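Local atomic coordinates of cyclic di-GMP receptor atypical PilZ domain-containing protein (Xanthomonas campestris pv. campestris, PDB entry 3RQA), a protein that is of unknown function but belongs to the atypical PilZ family of probable cyclic di-GMP receptors and assembles into a tetramer through a helical bundle. Residues S24-L29 and T103-V108; G32-A37 and S126-P131; R109-A114 and L159-L164. One frame throughout, in Å; residues are numbered along the deposited sequence.

Contact 1 of 3, residues S24-L29 and T103-V108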
loop_
_atom_site.group_PDB
_atom_site.type_symbol
_atom_site.label_atom_id
_atom_site.label_comp_id
_atom_site.label_asym_id
_atom_site.label_seq_id
_atom_site.Cartn_x
_atom_site.Cartn_y
_atom_site.Cartn_z
ATOM N N SER C 24 -2.598 4.273 -35.332
ATOM C CA SER C 24 -1.302 3.731 -34.934
ATOM C C SER C 24 -0.476 4.890 -34.459
ATOM O O SER C 24 -0.299 5.852 -35.192
ATOM C CB SER C 24 -0.599 3.065 -36.119
ATOM O OG SER C 24 -1.328 1.936 -36.567
ATOM N N CYS C 25 0.029 4.794 -33.237
ATOM C CA CYS C 25 0.830 5.865 -32.662
ATOM C C CYS C 25 2.299 5.488 -32.500
ATOM O O CYS C 25 2.632 4.369 -32.088
ATOM C CB CYS C 25 0.258 6.272 -31.296
ATOM S SG CYS C 25 -1.478 6.773 -31.324
ATOM N N GLU C 26 3.167 6.441 -32.838
ATOM C CA GLU C 26 4.612 6.278 -32.728
ATOM C C GLU C 26 5.028 7.079 -31.506
ATOM O O GLU C 26 4.988 8.302 -31.533
ATOM C CB GLU C 26 5.295 6.847 -33.973
ATOM C CG GLU C 26 6.824 6.844 -33.950
ATOM C CD GLU C 26 7.422 5.484 -34.271
ATOM O OE1 GLU C 26 8.652 5.422 -34.487
ATOM O OE2 GLU C 26 6.670 4.480 -34.311
ATOM N N LEU C 27 5.409 6.405 -30.429
ATOM C CA LEU C 27 5.817 7.113 -29.226
ATOM C C LEU C 27 6.925 6.396 -28.447
ATOM O O LEU C 27 7.262 5.241 -28.727
ATOM C CB LEU C 27 4.614 7.322 -28.307
ATOM C CG LEU C 27 3.990 6.070 -27.680
ATOM C CD1 LEU C 27 3.150 6.450 -26.456
ATOM C CD2 LEU C 27 3.145 5.357 -28.721
ATOM N N ARG C 28 7.481 7.096 -27.464
ATOM C CA ARG C 28 8.536 6.549 -26.629
ATOM C C ARG C 28 7.996 6.303 -25.230
ATOM O O ARG C 28 7.395 7.186 -24.620
ATOM C CB ARG C 28 9.728 7.514 -26.569
ATOM C CG ARG C 28 10.781 7.159 -25.518
ATOM C CD ARG C 28 12.026 8.041 -25.638
ATOM N NE ARG C 28 12.746 7.798 -26.885
ATOM C CZ ARG C 28 13.534 6.749 -27.103
ATOM N NH1 ARG C 28 13.713 5.843 -26.154
ATOM N NH2 ARG C 28 14.130 6.594 -28.280
ATOM N N LEU C 29 8.205 5.094 -24.724
ATOM C CA LEU C 29 7.747 4.758 -23.383
ATOM C C LEU C 29 8.381 3.439 -22.968
ATOM O O LEU C 29 8.888 2.697 -23.811
ATOM C CB LEU C 29 6.217 4.631 -23.347
ATOM C CG LEU C 29 5.565 3.317 -23.797
ATOM C CD1 LEU C 29 4.096 3.332 -23.420
ATOM C CD2 LEU C 29 5.733 3.121 -25.279
ATOM N N THR C 103 11.338 3.631 -28.576
ATOM C CA THR C 103 10.392 4.169 -29.530
ATOM C C THR C 103 9.621 2.967 -30.037
ATOM O O THR C 103 10.211 1.946 -30.391
ATOM C CB THR C 103 11.107 4.865 -30.697
ATOM O OG1 THR C 103 11.910 5.938 -30.185
ATOM C CG2 THR C 103 10.088 5.421 -31.684
ATOM N N VAL C 104 8.300 3.078 -30.034
ATOM C CA VAL C 104 7.442 1.988 -30.469
ATOM C C VAL C 104 6.308 2.511 -31.352
ATOM O O VAL C 104 6.024 3.708 -31.364
ATOM C CB VAL C 104 6.829 1.256 -29.238
ATOM C CG1 VAL C 104 7.921 0.924 -28.238
ATOM C CG2 VAL C 104 5.762 2.131 -28.574
ATOM N N HIS C 105 5.687 1.603 -32.103
ATOM C CA HIS C 105 4.561 1.936 -32.952
ATOM C C HIS C 105 3.454 1.051 -32.405
ATOM O O HIS C 105 3.469 -0.173 -32.564
ATOM C CB HIS C 105 4.843 1.615 -34.420
ATOM C CG HIS C 105 4.095 2.491 -35.378
ATOM N ND1 HIS C 105 3.749 2.084 -36.648
ATOM C CD2 HIS C 105 3.626 3.755 -35.248
ATOM C CE1 HIS C 105 3.096 3.058 -37.259
ATOM N NE2 HIS C 105 3.009 4.082 -36.430
ATOM N N TRP C 106 2.487 1.695 -31.767
ATOM C CA TRP C 106 1.390 1.018 -31.092
ATOM C C TRP C 106 -0.012 1.242 -31.669
ATOM O O TRP C 106 -0.433 2.380 -31.882
ATOM C CB TRP C 106 1.434 1.471 -29.625
ATOM C CG TRP C 106 0.601 0.733 -28.642
ATOM C CD1 TRP C 106 -0.013 -0.475 -28.809
ATOM C CD2 TRP C 106 0.365 1.122 -27.284
ATOM N NE1 TRP C 106 -0.614 -0.867 -27.637
ATOM C CE2 TRP C 106 -0.397 0.096 -26.683
ATOM C CE3 TRP C 106 0.724 2.239 -26.516
ATOM C CZ2 TRP C 106 -0.809 0.154 -25.339
ATOM C CZ3 TRP C 106 0.312 2.298 -25.180
ATOM C CH2 TRP C 106 -0.446 1.261 -24.608
ATOM N N SER C 107 -0.726 0.145 -31.911
ATOM C CA SER C 107 -2.104 0.193 -32.403
ATOM C C SER C 107 -2.891 -0.802 -31.544
ATOM O O SER C 107 -2.318 -1.513 -30.725
ATOM C CB SER C 107 -2.199 -0.218 -33.883
ATOM O OG SER C 107 -2.299 -1.629 -34.033
ATOM N N VAL C 108 -4.200 -0.843 -31.737
ATOM C CA VAL C 108 -5.062 -1.739 -30.991
ATOM C C VAL C 108 -4.743 -3.197 -31.313
ATOM O O VAL C 108 -4.988 -4.081 -30.500
ATOM C CB VAL C 108 -6.553 -1.463 -31.328
ATOM C CG1 VAL C 108 -6.829 -1.812 -32.773
ATOM C CG2 VAL C 108 -7.464 -2.259 -30.414
#
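Cys25 and Trp106 face each other as an antiparallel hydrogen-bonded pair. Trp106 N donates to Cys25 O at 2.7 Å, and Cys25 N returns a nearly straight bond to Trp106 O. Leu27 and Val104 repeat this exchange two residues on, with Val104 N to Leu27 O also at 2.7 Å. Between them lies the non-hydrogen-bonded pair Glu26 and His105.

On the Leu27, Val104 and Trp106 face the contact is apolar. Leu29 CD2 presses on Val104 CG2 at 3.4 Å, tighter than usual for two methyls, and the two side chains meet at about a right angle. Leu29 CG lies between its backbone N and carbonyl carbon (chi1 82°), which brings CD2 onto the valine.

The Glu26 and His105 face is polar. The Glu26 chain bends at chi2 (79°), which carries Glu26 OE2 back to 3.3 Å from His105 CD2. Carboxylate and ring planes stand 75° apart. Glu26 OE2 also makes a long, weak ion pair with Arg112 NH2. Glu26 OE1 touches the Thr103 methyl, CG2, at 3.1 Å. Ser24 CB rests off-centre on the His105 ring in a CH-pi contact.

Further out, Ser107 OG bonds to Leu18 O of helix 12-19 and to Arg109 N two residues on, and Phe19 of that helix meets the His105 ring. Strands 24-34 and 101-107 are adjacent in the six-stranded antiparallel barrel of this PilZ domain; Val104 packs on Ile111 and Leu113 of the next strand, 110-115, and the C-terminal helix 165-185 covers Trp106 with Leu172, His175 and Leu176.

Contact 2 of 3, residues G32-A37 and S126-P131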
loop_
_atom_site.group_PDB
_atom_site.type_symbol
_atom_site.label_atom_id
_atom_site.label_comp_id
_atom_site.label_asym_id
_atom_site.label_seq_id
_atom_site.Cartn_x
_atom_site.Cartn_y
_atom_site.Cartn_z
ATOM N N GLY C 32 8.718 -3.619 -23.530
ATOM C CA GLY C 32 9.498 -4.838 -23.594
ATOM C C GLY C 32 8.655 -6.033 -23.993
ATOM O O GLY C 32 7.434 -5.964 -23.995
ATOM N N PHE C 33 9.323 -7.129 -24.339
ATOM C CA PHE C 33 8.655 -8.367 -24.723
ATOM C C PHE C 33 9.360 -9.516 -24.016
ATOM O O PHE C 33 10.586 -9.554 -23.954
ATOM C CB PHE C 33 8.708 -8.552 -26.246
ATOM C CG PHE C 33 8.213 -9.896 -26.718
ATOM C CD1 PHE C 33 9.115 -10.900 -27.065
ATOM C CD2 PHE C 33 6.851 -10.160 -26.805
ATOM C CE1 PHE C 33 8.665 -12.148 -27.491
ATOM C CE2 PHE C 33 6.389 -11.403 -27.229
ATOM C CZ PHE C 33 7.298 -12.399 -27.574
ATOM N N HIS C 34 8.578 -10.432 -23.458
ATOM C CA HIS C 34 9.114 -11.588 -22.743
ATOM C C HIS C 34 8.395 -12.846 -23.181
ATOM O O HIS C 34 7.173 -12.861 -23.254
ATOM C CB HIS C 34 8.935 -11.412 -21.235
ATOM C CG HIS C 34 10.038 -10.646 -20.577
ATOM N ND1 HIS C 34 11.335 -11.113 -20.518
ATOM C CD2 HIS C 34 10.036 -9.456 -19.934
ATOM C CE1 HIS C 34 12.083 -10.243 -19.864
ATOM N NE2 HIS C 34 11.318 -9.228 -19.499
ATOM N N VAL C 35 9.157 -13.903 -23.453
ATOM C CA VAL C 35 8.582 -15.163 -23.901
ATOM C C VAL C 35 7.851 -15.899 -22.805
ATOM O O VAL C 35 6.843 -16.549 -23.050
ATOM C CB VAL C 35 9.654 -16.128 -24.457
ATOM C CG1 VAL C 35 8.990 -17.419 -24.928
ATOM C CG2 VAL C 35 10.411 -15.472 -25.597
ATOM N N THR C 36 8.366 -15.820 -21.589
ATOM C CA THR C 36 7.711 -16.534 -20.501
ATOM C C THR C 36 6.661 -15.660 -19.816
ATOM O O THR C 36 6.908 -15.012 -18.792
ATOM C CB THR C 36 8.741 -17.056 -19.496
ATOM O OG1 THR C 36 9.681 -17.891 -20.195
ATOM C CG2 THR C 36 8.059 -17.891 -18.424
ATOM N N ALA C 37 5.475 -15.672 -20.427
ATOM C CA ALA C 37 4.317 -14.904 -19.983
ATOM C C ALA C 37 3.950 -15.021 -18.503
ATOM O O ALA C 37 4.558 -15.778 -17.744
ATOM C CB ALA C 37 3.101 -15.260 -20.852
ATOM N N SER C 126 4.590 -12.191 -23.948
ATOM C CA SER C 126 3.861 -11.029 -23.484
ATOM C C SER C 126 4.585 -9.721 -23.700
ATOM O O SER C 126 5.770 -9.598 -23.409
ATOM C CB SER C 126 3.529 -11.173 -22.005
ATOM O OG SER C 126 2.542 -12.172 -21.824
ATOM N N VAL C 127 3.863 -8.752 -24.243
ATOM C CA VAL C 127 4.403 -7.416 -24.445
ATOM C C VAL C 127 4.223 -6.722 -23.091
ATOM O O VAL C 127 3.133 -6.766 -22.524
ATOM C CB VAL C 127 3.584 -6.639 -25.513
ATOM C CG1 VAL C 127 3.845 -5.158 -25.399
ATOM C CG2 VAL C 127 3.936 -7.136 -26.906
ATOM N N LEU C 128 5.287 -6.134 -22.555
ATOM C CA LEU C 128 5.196 -5.408 -21.283
ATOM C C LEU C 128 5.314 -3.925 -21.595
ATOM O O LEU C 128 6.194 -3.511 -22.351
ATOM C CB LEU C 128 6.295 -5.843 -20.303
ATOM C CG LEU C 128 5.953 -7.086 -19.464
ATOM C CD1 LEU C 128 5.754 -8.290 -20.381
ATOM C CD2 LEU C 128 7.072 -7.370 -18.470
ATOM N N LEU C 129 4.410 -3.134 -21.019
ATOM C CA LEU C 129 4.364 -1.701 -21.266
ATOM C C LEU C 129 3.989 -0.907 -20.012
ATOM O O LEU C 129 3.136 -1.340 -19.234
ATOM C CB LEU C 129 3.300 -1.439 -22.334
ATOM C CG LEU C 129 3.534 -0.858 -23.727
ATOM C CD1 LEU C 129 4.694 -1.530 -24.437
ATOM C CD2 LEU C 129 2.231 -1.037 -24.515
ATOM N N GLN C 130 4.614 0.250 -19.816
ATOM C CA GLN C 130 4.254 1.113 -18.686
ATOM C C GLN C 130 3.498 2.254 -19.352
ATOM O O GLN C 130 4.099 3.209 -19.840
ATOM C CB GLN C 130 5.474 1.677 -17.954
ATOM C CG GLN C 130 5.085 2.446 -16.695
ATOM C CD GLN C 130 6.262 3.135 -16.023
ATOM O OE1 GLN C 130 7.341 2.572 -15.919
ATOM N NE2 GLN C 130 6.043 4.357 -15.547
ATOM N N PRO C 131 2.166 2.157 -19.380
ATOM C CA PRO C 131 1.266 3.137 -19.987
ATOM C C PRO C 131 1.305 4.558 -19.450
ATOM O O PRO C 131 1.322 5.520 -20.222
ATOM C CB PRO C 131 -0.108 2.491 -19.805
ATOM C CG PRO C 131 0.036 1.794 -18.503
ATOM C CD PRO C 131 1.397 1.142 -18.636
#
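Phe33 and Val127 sit opposite each other as an antiparallel non-hydrogen-bonded pair on the inner face of the barrel. Phe33 CD2 lies 4.2 Å from Val127 CG2. Phe33 CG is anti to the backbone N (chi1 172°), and the ring reaches along the neighbouring strand, with Phe33 CD2 3.6 Å from Ser126 O. Leu157, Leu159 and Val145 pack on the same ring from the barrel interior, and Leu159 and Phe161 also touch Val127. This is the closely packed side.

Two hydrogen-bonded pairs flank it. Gly32 and Leu128 exchange bonds, Leu128 N to Gly32 O being the shorter at 2.6 Å. Gly32 N gives the more bent return bond to Leu128 O, with 141° at the hydrogen. His34 and Ser126 form the second pair, joined by His34 N to Ser126 O at 2.9 Å and by Ser126 N to His34 O at 2.8 Å.

The other face is looser. It holds His34, Leu128 and the buried Ser126, and Gly32 puts no side chain there. Leu128 CD2 meets the edge of the His34 imidazole near its plane, 3.9 Å from His34 CD2. His34 and the chain from Val35 to Ala37 are exposed and make up the solvent side. After His34 the chain leaves the sheet through an inverse gamma turn centred on Thr36. Ala37 CB comes near Ser126 OG, but Ala37 is poorly ordered and this approach is uncertain.

Ser126 OG is buried here without a polar partner in the model, while the main-chain groups of Gly32, His34, Ser126 and Leu128 are paired. The chemistry is therefore one of backbone bonds backed by apolar packing on one face, and it joins the first and fourth strands to close the barrel.

Contact 3 of 3, residues R109-A114 and L159-L164; sequences RGIRLA and LRFAPL
Leu159, Phe161 and Ile111 bury the most surface in this contact. Leu159 pairs with Ile111 as an antiparallel hydrogen-bonded pair. Leu159 N points almost straight at Ile111 O, 2.8 Å away with 177° at the hydrogen, and Ile111 N donates back to Leu159 O. The Leu159 side chain runs beside the backbone of its partner, with Leu159 CD2 3.7 Å from Ile111 O. Leu159 CD2 also nears Leu113 CG.

Phe161 folds its ring over the opposite strand. Its CG is anti to the carbonyl carbon (chi1 -53°), which lays the ring across Gly110. Gly110 CA stands over one face of the Phe161 ring in a CH-pi contact, 3.5 Å from the centroid and displaced toward the rim. The nearest ring atom, Phe161 CE2, is 3.2 Å from Gly110 CA. Gly110 carries no CB, and the strands come close there: Gly110 CA is 4.2 Å from Arg160 CA and 3.0 Å from Leu159 O. Farther round the ring, Phe161 CE1 meets Ile111 CG2 at 4.1 Å, the two side chains lying at a slant.

The Phe161 main chain is held as well. Its N donates to Arg109 O. A water donates to both Arg109 O and Phe161 O, so Arg109 O receives two hydrogen bonds where the strand pairing ends.

Ile111 and Phe161 face the barrel interior, where Ile111 touches Val127 of strand 124-129. Strand 139-150 lies on the other side of strand 155-161, with Ala143 and Val145 against Leu159. On the outer face, Arg160 makes a salt bridge to Glu17 and Arg112 one to Asp15, both in helix 12-19, and Arg109 bonds to Ala20 O.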
loop_
_atom_site.group_PDB
_atom_site.type_symbol
_atom_site.label_atom_id
_atom_site.label_comp_id
_atom_site.label_asym_id
_atom_site.label_seq_id
_atom_site.Cartn_x
_atom_site.Cartn_y
_atom_site.Cartn_z
ATOM N N ARG C 109 -4.188 -3.434 -32.497
ATOM C CA ARG C 109 -3.855 -4.783 -32.954
ATOM C C ARG C 109 -2.543 -5.358 -32.442
ATOM O O ARG C 109 -2.440 -6.563 -32.194
ATOM C CB ARG C 109 -3.806 -4.829 -34.479
ATOM C CG ARG C 109 -5.104 -4.480 -35.169
ATOM C CD ARG C 109 -4.919 -4.524 -36.674
ATOM N NE ARG C 109 -6.006 -3.860 -37.380
ATOM C CZ ARG C 109 -5.836 -3.141 -38.480
ATOM N NH1 ARG C 109 -4.618 -3.000 -38.992
ATOM N NH2 ARG C 109 -6.877 -2.549 -39.059
ATOM N N GLY C 110 -1.538 -4.499 -32.316
ATOM C CA GLY C 110 -0.226 -4.939 -31.865
ATOM C C GLY C 110 0.759 -3.797 -31.714
ATOM O O GLY C 110 0.370 -2.622 -31.652
ATOM N N ILE C 111 2.045 -4.139 -31.673
ATOM C CA ILE C 111 3.091 -3.148 -31.491
ATOM C C ILE C 111 4.422 -3.532 -32.145
ATOM O O ILE C 111 4.759 -4.706 -32.286
ATOM C CB ILE C 111 3.310 -2.887 -29.963
ATOM C CG1 ILE C 111 4.294 -1.740 -29.737
ATOM C CG2 ILE C 111 3.811 -4.152 -29.282
ATOM C CD1 ILE C 111 4.354 -1.288 -28.277
ATOM N N ARG C 112 5.159 -2.513 -32.567
ATOM C CA ARG C 112 6.466 -2.688 -33.173
ATOM C C ARG C 112 7.414 -2.032 -32.186
ATOM O O ARG C 112 7.321 -0.822 -31.947
ATOM C CB ARG C 112 6.543 -1.958 -34.507
ATOM C CG ARG C 112 7.906 -1.988 -35.182
ATOM C CD ARG C 112 7.847 -1.272 -36.537
ATOM N NE ARG C 112 7.958 0.181 -36.414
ATOM C CZ ARG C 112 7.351 1.058 -37.213
ATOM N NH1 ARG C 112 6.570 0.643 -38.206
ATOM N NH2 ARG C 112 7.540 2.356 -37.030
ATOM N N LEU C 113 8.298 -2.834 -31.596
ATOM C CA LEU C 113 9.259 -2.331 -30.624
ATOM C C LEU C 113 10.606 -3.032 -30.761
ATOM O O LEU C 113 10.702 -4.113 -31.362
ATOM C CB LEU C 113 8.702 -2.509 -29.205
ATOM C CG LEU C 113 8.300 -3.923 -28.776
ATOM C CD1 LEU C 113 9.530 -4.744 -28.432
ATOM C CD2 LEU C 113 7.376 -3.837 -27.572
ATOM N N ALA C 114 11.645 -2.413 -30.210
ATOM C CA ALA C 114 12.989 -2.977 -30.259
ATOM C C ALA C 114 13.183 -3.966 -29.107
ATOM O O ALA C 114 12.651 -3.773 -28.016
ATOM C CB ALA C 114 14.021 -1.864 -30.180
ATOM N N LEU C 159 4.715 -7.472 -32.961
ATOM C CA LEU C 159 3.893 -8.348 -32.149
ATOM C C LEU C 159 2.398 -8.074 -32.360
ATOM O O LEU C 159 1.964 -6.923 -32.381
ATOM C CB LEU C 159 4.227 -8.167 -30.665
ATOM C CG LEU C 159 5.626 -8.411 -30.079
ATOM C CD1 LEU C 159 6.098 -9.803 -30.424
ATOM C CD2 LEU C 159 6.596 -7.377 -30.584
ATOM N N ARG C 160 1.620 -9.143 -32.507
ATOM C CA ARG C 160 0.177 -9.024 -32.676
ATOM C C ARG C 160 -0.453 -9.523 -31.381
ATOM O O ARG C 160 -0.215 -10.668 -30.984
ATOM C CB ARG C 160 -0.311 -9.886 -33.841
ATOM C CG ARG C 160 -1.803 -9.739 -34.095
ATOM C CD ARG C 160 -2.472 -11.081 -34.243
ATOM N NE ARG C 160 -2.145 -11.735 -35.506
ATOM C CZ ARG C 160 -1.719 -12.993 -35.606
ATOM N NH1 ARG C 160 -1.560 -13.728 -34.515
ATOM N NH2 ARG C 160 -1.470 -13.517 -36.800
ATOM N N PHE C 161 -1.245 -8.673 -30.724
ATOM C CA PHE C 161 -1.876 -9.060 -29.464
ATOM C C PHE C 161 -2.875 -10.189 -29.681
ATOM O O PHE C 161 -3.509 -10.273 -30.730
ATOM C CB PHE C 161 -2.617 -7.872 -28.800
ATOM C CG PHE C 161 -1.768 -6.627 -28.625
ATOM C CD1 PHE C 161 -0.532 -6.688 -27.984
ATOM C CD2 PHE C 161 -2.214 -5.394 -29.109
ATOM C CE1 PHE C 161 0.253 -5.545 -27.832
ATOM C CE2 PHE C 161 -1.440 -4.243 -28.964
ATOM C CZ PHE C 161 -0.205 -4.318 -28.326
ATOM N N ALA C 162 -2.985 -11.068 -28.690
ATOM C CA ALA C 162 -3.956 -12.152 -28.748
ATOM C C ALA C 162 -5.285 -11.406 -28.552
ATOM O O ALA C 162 -5.285 -10.286 -28.041
ATOM C CB ALA C 162 -3.718 -13.135 -27.606
ATOM N N PRO C 163 -6.422 -11.995 -28.963
ATOM C CA PRO C 163 -7.697 -11.287 -28.785
ATOM C C PRO C 163 -7.811 -10.659 -27.409
ATOM O O PRO C 163 -7.608 -11.329 -26.402
ATOM C CB PRO C 163 -8.729 -12.380 -29.023
ATOM C CG PRO C 163 -8.065 -13.197 -30.089
ATOM C CD PRO C 163 -6.645 -13.317 -29.576
ATOM N N LEU C 164 -8.139 -9.369 -27.384
ATOM C CA LEU C 164 -8.259 -8.606 -26.147
ATOM C C LEU C 164 -9.616 -8.672 -25.457
ATOM O O LEU C 164 -9.742 -8.250 -24.309
ATOM C CB LEU C 164 -7.933 -7.131 -26.413
ATOM C CG LEU C 164 -6.554 -6.854 -27.022
ATOM C CD1 LEU C 164 -6.578 -5.537 -27.755
ATOM C CD2 LEU C 164 -5.494 -6.855 -25.932
HETATM O O HOH W 1 -4.647 -8.365 -32.358
#

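In the fold
From the N terminus, the chain passes helix 12-19 and enters strand 24-34, which serves contacts 1 and 2. Contact 1 closes a long loop holding helices 42-55 and 73-95, where strand 101-107 returns beside the first strand. Contact 2 opens before that loop closes, so the two cross; strand 124-129 completes it by meeting the far part of strand 24-34 and shutting the barrel. Contact 3 follows contact 1 in series and crosses contact 2, closing a loop of strands without helices between 110-115 and 155-161. Leu129 packs against Trp106 and Ile111, joining all three contacts inside one barrel.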